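Iron-regulated outer membrane protein (Neisseria meningitidis, PDB 4B7O) probably carries iron across the meningococcal outer membrane as a TonB-dependent transporter, with a plug domain seated inside a beta-barrel. Local coordinates at residues N70-Q75 / R86-E91; A644-F647 / L652-G655; V665-I668 / G672-D675. One frame throughout, in Å; residues are numbered along the deposited sequence.

Contact 1: residues N70-Q75 / R86-E91; sequences NIVTLQ and RELLKE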
loop_
_atom_site.group_PDB
_atom_site.type_symbol
_atom_site.label_atom_id
_atom_site.label_comp_id
_atom_site.label_asym_id
_atom_site.label_seq_id
_atom_site.Cartn_x
_atom_site.Cartn_y
_atom_site.Cartn_z
ATOM N N ASN A 70 -11.746 9.027 0.175
ATOM C CA ASN A 70 -11.622 9.789 -1.075
ATOM C C ASN A 70 -10.562 10.859 -0.989
ATOM O O ASN A 70 -10.786 11.974 -1.405
ATOM C CB ASN A 70 -12.942 10.416 -1.492
ATOM C CG ASN A 70 -14.054 9.393 -1.680
ATOM O OD1 ASN A 70 -13.838 8.176 -1.574
ATOM N ND2 ASN A 70 -15.265 9.891 -1.954
ATOM N N ILE A 71 -9.405 10.535 -0.431
ATOM C CA ILE A 71 -8.278 11.415 -0.566
ATOM C C ILE A 71 -8.104 11.817 -2.017
ATOM O O ILE A 71 -7.828 12.956 -2.332
ATOM C CB ILE A 71 -7.006 10.736 -0.154
ATOM C CG1 ILE A 71 -6.956 10.649 1.337
ATOM C CG2 ILE A 71 -5.824 11.568 -0.593
ATOM C CD1 ILE A 71 -6.035 9.522 1.705
ATOM N N VAL A 72 -8.282 10.884 -2.929
ATOM C CA VAL A 72 -8.293 11.318 -4.283
ATOM C C VAL A 72 -9.431 10.668 -5.028
ATOM O O VAL A 72 -9.802 9.544 -4.786
ATOM C CB VAL A 72 -6.884 11.192 -4.943
ATOM C CG1 VAL A 72 -6.377 9.773 -4.878
ATOM C CG2 VAL A 72 -6.866 11.754 -6.378
ATOM N N THR A 73 -9.978 11.434 -5.937
ATOM C CA THR A 73 -11.192 11.113 -6.617
ATOM C C THR A 73 -10.848 11.184 -8.100
ATOM O O THR A 73 -9.836 11.804 -8.473
ATOM C CB THR A 73 -12.254 12.159 -6.194
ATOM O OG1 THR A 73 -13.509 11.529 -5.990
ATOM C CG2 THR A 73 -12.382 13.294 -7.171
ATOM N N LEU A 74 -11.670 10.542 -8.930
ATOM C CA LEU A 74 -11.379 10.404 -10.341
ATOM C C LEU A 74 -11.412 11.750 -11.007
ATOM O O LEU A 74 -10.522 12.080 -11.783
ATOM C CB LEU A 74 -12.330 9.429 -11.038
ATOM C CG LEU A 74 -11.940 9.050 -12.484
ATOM C CD1 LEU A 74 -10.545 8.451 -12.572
ATOM C CD2 LEU A 74 -12.924 8.078 -13.115
ATOM N N GLN A 75 -12.401 12.557 -10.669
ATOM C CA GLN A 75 -12.441 13.868 -11.234
ATOM C C GLN A 75 -11.181 14.664 -10.815
ATOM O O GLN A 75 -10.696 15.465 -11.593
ATOM C CB GLN A 75 -13.779 14.561 -10.940
ATOM C CG GLN A 75 -13.841 15.385 -9.660
ATOM C CD GLN A 75 -13.286 16.798 -9.824
ATOM O OE1 GLN A 75 -13.466 17.444 -10.874
ATOM N NE2 GLN A 75 -12.602 17.287 -8.782
ATOM N N ARG A 86 2.896 7.522 -5.513
ATOM C CA ARG A 86 3.780 8.414 -4.826
ATOM C C ARG A 86 3.504 9.905 -5.117
ATOM O O ARG A 86 3.538 10.719 -4.200
ATOM C CB ARG A 86 5.233 8.069 -5.107
ATOM C CG ARG A 86 6.236 9.035 -4.465
ATOM C CD ARG A 86 7.666 8.564 -4.745
ATOM N NE ARG A 86 7.996 8.632 -6.179
ATOM C CZ ARG A 86 8.914 7.877 -6.803
ATOM N NH1 ARG A 86 9.615 6.958 -6.150
ATOM N NH2 ARG A 86 9.144 8.045 -8.093
ATOM N N GLU A 87 3.263 10.258 -6.387
ATOM C CA GLU A 87 2.999 11.644 -6.709
ATOM C C GLU A 87 1.571 12.011 -6.359
ATOM O O GLU A 87 1.331 13.068 -5.868
ATOM C CB GLU A 87 3.313 12.042 -8.187
ATOM C CG GLU A 87 4.810 12.040 -8.553
ATOM C CD GLU A 87 5.609 13.116 -7.826
ATOM O OE1 GLU A 87 5.074 14.206 -7.618
ATOM O OE2 GLU A 87 6.760 12.867 -7.424
ATOM N N LEU A 88 0.636 11.138 -6.644
ATOM C CA LEU A 88 -0.755 11.413 -6.387
ATOM C C LEU A 88 -1.045 11.792 -4.936
ATOM O O LEU A 88 -1.932 12.623 -4.679
ATOM C CB LEU A 88 -1.593 10.172 -6.721
ATOM C CG LEU A 88 -3.000 10.436 -7.194
ATOM C CD1 LEU A 88 -3.075 11.679 -8.080
ATOM C CD2 LEU A 88 -3.510 9.228 -7.959
ATOM N N LEU A 89 -0.369 11.128 -3.991
ATOM C CA LEU A 89 -0.670 11.339 -2.597
ATOM C C LEU A 89 0.468 12.145 -1.948
ATOM O O LEU A 89 0.797 11.895 -0.751
ATOM C CB LEU A 89 -0.788 10.007 -1.886
ATOM C CG LEU A 89 -1.559 8.900 -2.606
ATOM C CD1 LEU A 89 -1.200 7.587 -1.964
ATOM C CD2 LEU A 89 -3.061 9.107 -2.573
ATOM N N LYS A 90 1.108 13.050 -2.709
ATOM C CA LYS A 90 2.271 13.721 -2.161
ATOM C C LYS A 90 1.952 14.786 -1.075
ATOM O O LYS A 90 2.815 15.164 -0.271
ATOM C CB LYS A 90 3.146 14.310 -3.239
ATOM C CG LYS A 90 2.579 15.530 -3.926
ATOM C CD LYS A 90 3.544 15.986 -5.024
ATOM C CE LYS A 90 5.008 15.776 -4.588
ATOM N NZ LYS A 90 6.074 16.028 -5.625
ATOM N N GLU A 91 0.715 15.236 -1.068
ATOM C CA GLU A 91 0.248 16.201 -0.112
ATOM C C GLU A 91 -0.227 15.571 1.196
ATOM O O GLU A 91 -0.563 16.275 2.126
ATOM C CB GLU A 91 -0.897 16.974 -0.726
ATOM C CG GLU A 91 -0.660 18.440 -0.570
ATOM C CD GLU A 91 -1.789 19.296 -1.121
ATOM O OE1 GLU A 91 -2.422 18.880 -2.147
ATOM O OE2 GLU A 91 -2.006 20.384 -0.507
#

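Contact 2: residues A644-F647 / L652-G655; sequences AYRF and LEIG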
loop_
_atom_site.group_PDB
_atom_site.type_symbol
_atom_site.label_atom_id
_atom_site.label_comp_id
_atom_site.label_asym_id
_atom_site.label_seq_id
_atom_site.Cartn_x
_atom_site.Cartn_y
_atom_site.Cartn_z
ATOM N N ALA A 644 -3.891 27.060 -4.559
ATOM C CA ALA A 644 -4.304 26.960 -5.949
ATOM C C ALA A 644 -5.434 27.923 -6.258
ATOM O O ALA A 644 -6.301 28.136 -5.433
ATOM C CB ALA A 644 -4.756 25.548 -6.271
ATOM N N TYR A 645 -5.459 28.428 -7.482
ATOM C CA TYR A 645 -6.483 29.359 -7.889
ATOM C C TYR A 645 -7.090 28.956 -9.206
ATOM O O TYR A 645 -6.388 28.689 -10.189
ATOM C CB TYR A 645 -5.945 30.790 -8.006
ATOM C CG TYR A 645 -7.099 31.709 -8.210
ATOM C CD1 TYR A 645 -7.887 32.113 -7.120
ATOM C CD2 TYR A 645 -7.484 32.091 -9.491
ATOM C CE1 TYR A 645 -8.988 32.920 -7.300
ATOM C CE2 TYR A 645 -8.580 32.900 -9.692
ATOM C CZ TYR A 645 -9.324 33.307 -8.589
ATOM O OH TYR A 645 -10.421 34.089 -8.783
ATOM N N ARG A 646 -8.412 28.930 -9.232
ATOM C CA ARG A 646 -9.140 28.569 -10.447
ATOM C C ARG A 646 -9.905 29.751 -11.104
ATOM O O ARG A 646 -10.794 30.321 -10.506
ATOM C CB ARG A 646 -10.055 27.395 -10.174
ATOM C CG ARG A 646 -10.697 26.922 -11.448
ATOM C CD ARG A 646 -11.187 25.525 -11.297
ATOM N NE ARG A 646 -10.726 24.816 -12.459
ATOM C CZ ARG A 646 -10.074 23.674 -12.453
ATOM N NH1 ARG A 646 -9.790 23.038 -11.334
ATOM N NH2 ARG A 646 -9.697 23.190 -13.602
ATOM N N PHE A 647 -9.522 30.093 -12.324
ATOM C CA PHE A 647 -10.102 31.190 -13.058
ATOM C C PHE A 647 -11.325 30.696 -13.707
ATOM O O PHE A 647 -11.366 29.571 -14.193
ATOM C CB PHE A 647 -9.152 31.640 -14.166
ATOM C CG PHE A 647 -7.868 32.157 -13.651
ATOM C CD1 PHE A 647 -7.772 33.456 -13.145
ATOM C CD2 PHE A 647 -6.772 31.334 -13.579
ATOM C CE1 PHE A 647 -6.571 33.916 -12.592
ATOM C CE2 PHE A 647 -5.583 31.795 -13.046
ATOM C CZ PHE A 647 -5.470 33.083 -12.561
ATOM N N LEU A 652 -9.630 27.281 -15.723
ATOM C CA LEU A 652 -8.198 27.001 -15.607
ATOM C C LEU A 652 -7.737 27.069 -14.180
ATOM O O LEU A 652 -8.071 27.996 -13.500
ATOM C CB LEU A 652 -7.395 28.037 -16.404
ATOM C CG LEU A 652 -5.899 27.928 -16.201
ATOM C CD1 LEU A 652 -5.363 27.013 -17.275
ATOM C CD2 LEU A 652 -5.246 29.297 -16.278
ATOM N N GLU A 653 -6.961 26.102 -13.719
ATOM C CA GLU A 653 -6.429 26.202 -12.388
ATOM C C GLU A 653 -4.920 26.189 -12.421
ATOM O O GLU A 653 -4.268 25.395 -13.131
ATOM C CB GLU A 653 -6.939 25.054 -11.519
ATOM C CG GLU A 653 -6.467 25.121 -10.083
ATOM C CD GLU A 653 -7.177 24.153 -9.120
ATOM O OE1 GLU A 653 -7.061 22.902 -9.231
ATOM O OE2 GLU A 653 -7.832 24.645 -8.183
ATOM N N ILE A 654 -4.339 27.073 -11.642
ATOM C CA ILE A 654 -2.937 27.005 -11.496
ATOM C C ILE A 654 -2.685 26.918 -10.036
ATOM O O ILE A 654 -3.496 27.398 -9.224
ATOM C CB ILE A 654 -2.265 28.244 -12.064
ATOM C CG1 ILE A 654 -2.759 29.487 -11.351
ATOM C CG2 ILE A 654 -2.623 28.383 -13.535
ATOM C CD1 ILE A 654 -1.833 30.655 -11.565
ATOM N N GLY A 655 -1.564 26.306 -9.690
ATOM C CA GLY A 655 -1.243 26.189 -8.311
ATOM C C GLY A 655 0.156 25.766 -8.043
ATOM O O GLY A 655 0.885 25.402 -8.935
#

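Contact 3: residues V665-I668 / G672-D675; sequences VGSI and GQKD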
loop_
_atom_site.group_PDB
_atom_site.type_symbol
_atom_site.label_atom_id
_atom_site.label_comp_id
_atom_site.label_asym_id
_atom_site.label_seq_id
_atom_site.Cartn_x
_atom_site.Cartn_y
_atom_site.Cartn_z
ATOM N N VAL A 665 16.770 11.389 12.564
ATOM C CA VAL A 665 17.938 10.750 13.143
ATOM C C VAL A 665 17.390 9.512 13.845
ATOM O O VAL A 665 16.212 9.499 14.274
ATOM C CB VAL A 665 18.663 11.639 14.196
ATOM C CG1 VAL A 665 18.701 13.112 13.789
ATOM C CG2 VAL A 665 18.009 11.517 15.571
ATOM N N GLY A 666 18.233 8.488 13.985
ATOM C CA GLY A 666 17.831 7.256 14.641
ATOM C C GLY A 666 17.250 6.190 13.714
ATOM O O GLY A 666 16.560 6.468 12.715
ATOM N N SER A 667 17.546 4.956 14.083
ATOM C CA SER A 667 17.002 3.772 13.448
ATOM C C SER A 667 15.610 3.547 14.012
ATOM O O SER A 667 15.283 4.068 15.095
ATOM C CB SER A 667 17.941 2.576 13.795
ATOM O OG SER A 667 17.396 1.292 13.460
ATOM N N ILE A 668 14.791 2.750 13.327
ATOM C CA ILE A 668 13.587 2.262 13.987
ATOM C C ILE A 668 13.913 1.294 15.173
ATOM O O ILE A 668 13.074 1.105 16.066
ATOM C CB ILE A 668 12.618 1.607 12.993
ATOM C CG1 ILE A 668 13.280 0.404 12.322
ATOM C CG2 ILE A 668 12.165 2.607 11.954
ATOM C CD1 ILE A 668 12.293 -0.563 11.668
ATOM N N GLY A 672 19.409 -0.397 18.051
ATOM C CA GLY A 672 20.345 0.189 17.058
ATOM C C GLY A 672 20.446 -0.686 15.806
ATOM O O GLY A 672 20.203 -1.889 15.839
ATOM N N GLN A 673 20.777 -0.102 14.672
ATOM C CA GLN A 673 20.907 -0.926 13.474
ATOM C C GLN A 673 22.378 -1.060 13.033
ATOM O O GLN A 673 23.187 -0.164 13.263
ATOM C CB GLN A 673 19.955 -0.451 12.359
ATOM C CG GLN A 673 20.553 0.461 11.319
ATOM C CD GLN A 673 19.502 1.179 10.499
ATOM O OE1 GLN A 673 18.362 1.320 10.930
ATOM N NE2 GLN A 673 19.892 1.693 9.334
ATOM N N LYS A 674 22.725 -2.201 12.436
ATOM C CA LYS A 674 24.144 -2.487 12.088
ATOM C C LYS A 674 24.462 -2.662 10.581
ATOM O O LYS A 674 23.616 -3.148 9.799
ATOM C CB LYS A 674 24.709 -3.655 12.930
ATOM C CG LYS A 674 23.682 -4.728 13.282
ATOM C CD LYS A 674 24.292 -5.926 14.025
ATOM C CE LYS A 674 24.467 -5.691 15.533
ATOM N NZ LYS A 674 24.921 -4.292 15.842
ATOM N N ASP A 675 25.671 -2.250 10.193
ATOM C CA ASP A 675 26.172 -2.410 8.822
ATOM C C ASP A 675 26.662 -3.860 8.635
ATOM O O ASP A 675 25.949 -4.771 9.015
ATOM C CB ASP A 675 27.264 -1.360 8.509
ATOM C CG ASP A 675 28.507 -1.499 9.407
ATOM O OD1 ASP A 675 28.779 -2.647 9.893
ATOM O OD2 ASP A 675 29.199 -0.458 9.629
#

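Contact 1: residues N70-Q75 / R86-E91
Val72 stands across the side chains of Leu88 and Leu89, meeting each at about a right angle, so that branched ends touch and no chain runs alongside another. Its CG1, held between the backbone N and the carbonyl carbon (chi1 58°), is shared by both leucines: it lies 4.1 Å from Leu88 CG and 4.1 Å from Leu89 CD2. The other methyl, CG2, turns to Leu88 alone, 4.2 Å from Leu88 CD1. Ile71 adds its CG2 at 4.2 Å from Leu89 CD2, again crossing at about a right angle, which leaves that one leucine methyl in touch with two beta-branched residues. Short, stiff side chains suit the strand because they offer methyls close to the backbone; the longer leucines reach across from the end of helix 85-88, Leu89 being the first residue to leave helical geometry. No hydrogen bond joins the segments, and Val72 and Leu89 are both buried. At the end of the helix, Lys90 NZ forms a salt bridge with the syn lone pair of Glu87 OE1 at 2.9 Å. On the barrel, Asp692 and Arg657 are salt-bridge partners of Lys90 and Glu91, and Ser642 is hydrogen-bonded to Glu91. Val147 of strand 144-150 touches Val72 and Leu89; Ile71 and Val72 both face it, which makes a classic beta bulge in the edge strand of the plug's four-stranded sheet.

Contact 2: residues A644-F647 / L652-G655
Two short backbone hydrogen bonds, Tyr645 N to Ile654 O (2.8 Å, 171° at the hydrogen) and Phe647 N to Leu652 O (2.8 Å), lead the four that join these antiparallel strands. Between side chains, Arg646 NH1 and Glu653 OE1 form a longer salt bridge of 3.4 Å, the guanidinium and carboxylate planes 42° apart. The stronger partner of Arg646 is Asn696: NH2 and NE are hydrogen-bonded to Asn696 OD1 and Asn651 OD1, and NH1 also forms a salt bridge with Glu79 of the plug. Its chain, bent at chi3 (-132°), lays one guanidinium face over Glu653 CB, 3.5 Å from the plane. On the same face, the lack of a side chain at Gly655 lets the backbones of its non-hydrogen-bonded pair with Ala644 come close, their CA atoms 3.9 Å apart. The other face carries Tyr645, Phe647, Leu652 and Ile654, and is aromatic and aliphatic. Phe647 and Leu652 lie side by side, pointing the same way, with Phe647 CD2 3.7 Å from Leu652 CD2, while Phe647 CE2 rests 4.0 Å from Ile654 CG1. Tyr645 CD2 stands over the Phe647 ring. This barrel hairpin thus has two chemically distinct faces, the charged one turned to the plug and the largely apolar one consistent with the outer surface of a transmembrane barrel.

Contact 3: residues V665-I668 / G672-D675
A single hydrogen bond carries the polar side of the contact: Ser667 OG donates to Gln673 OE1 over 2.7 Å. It reaches the amide oxygen at a C=O...donor angle of 131°, tilted 17° from the carbonyl plane. With OG anti to the backbone N (chi1 168°), the short serine side chain extends towards the glutamine; the same oxygen is also hydrogen-bonded to the backbone N of Leu669. The glutamine amide works in two directions, since its oxygen takes the serine hydroxyl while NE2 donates to Glu681. A primary amide suits this position because it offers an acceptor and a donor on one planar group. Both segments belong to the long connection between barrel strands 652-665 and 684-697, so the bond ties together two parts of one loop of the beta-barrel. Backbone bonds anchor those parts further, Gly666 to Val683, Ile668 to Phe616 and Gln673 to Glu681. Packing is confined to the two side chains, with Gly672 at the margin. Gln673 CB lies 3.3 Å from Ser667 OG, so the glutamine chain lies alongside the hydroxyl, with CB and OE1 both close to OG; the 3.2 Å between Ser667 CB and Gln673 OE1 accompanies the bond. Gly672, with positive phi, has no CB to crowd the preceding carbonyl oxygen and brings its backbone beside Ser667 OG.

The three contacts sample the two parts of the transporter. Contact 1 lies within the plug, whereas contacts 2 and 3 belong to the barrel. Contacts 1 and 2 are the closer neighbours, with centres about 17 Å and nearest atoms about 7 Å apart, on the same side of the chain's centre. Strand 652-665 runs from contact 2 to the loop of contact 3, and their centres are about 44 Å apart. Between these ends the strand supplies Arg657 and Arg659, which bind the 86-91 segment of contact 1. Contact 3 stands about 32 Å from contact 1, centre to centre. The structure is the apoprotein, so no bound iron marks a site against which to place them.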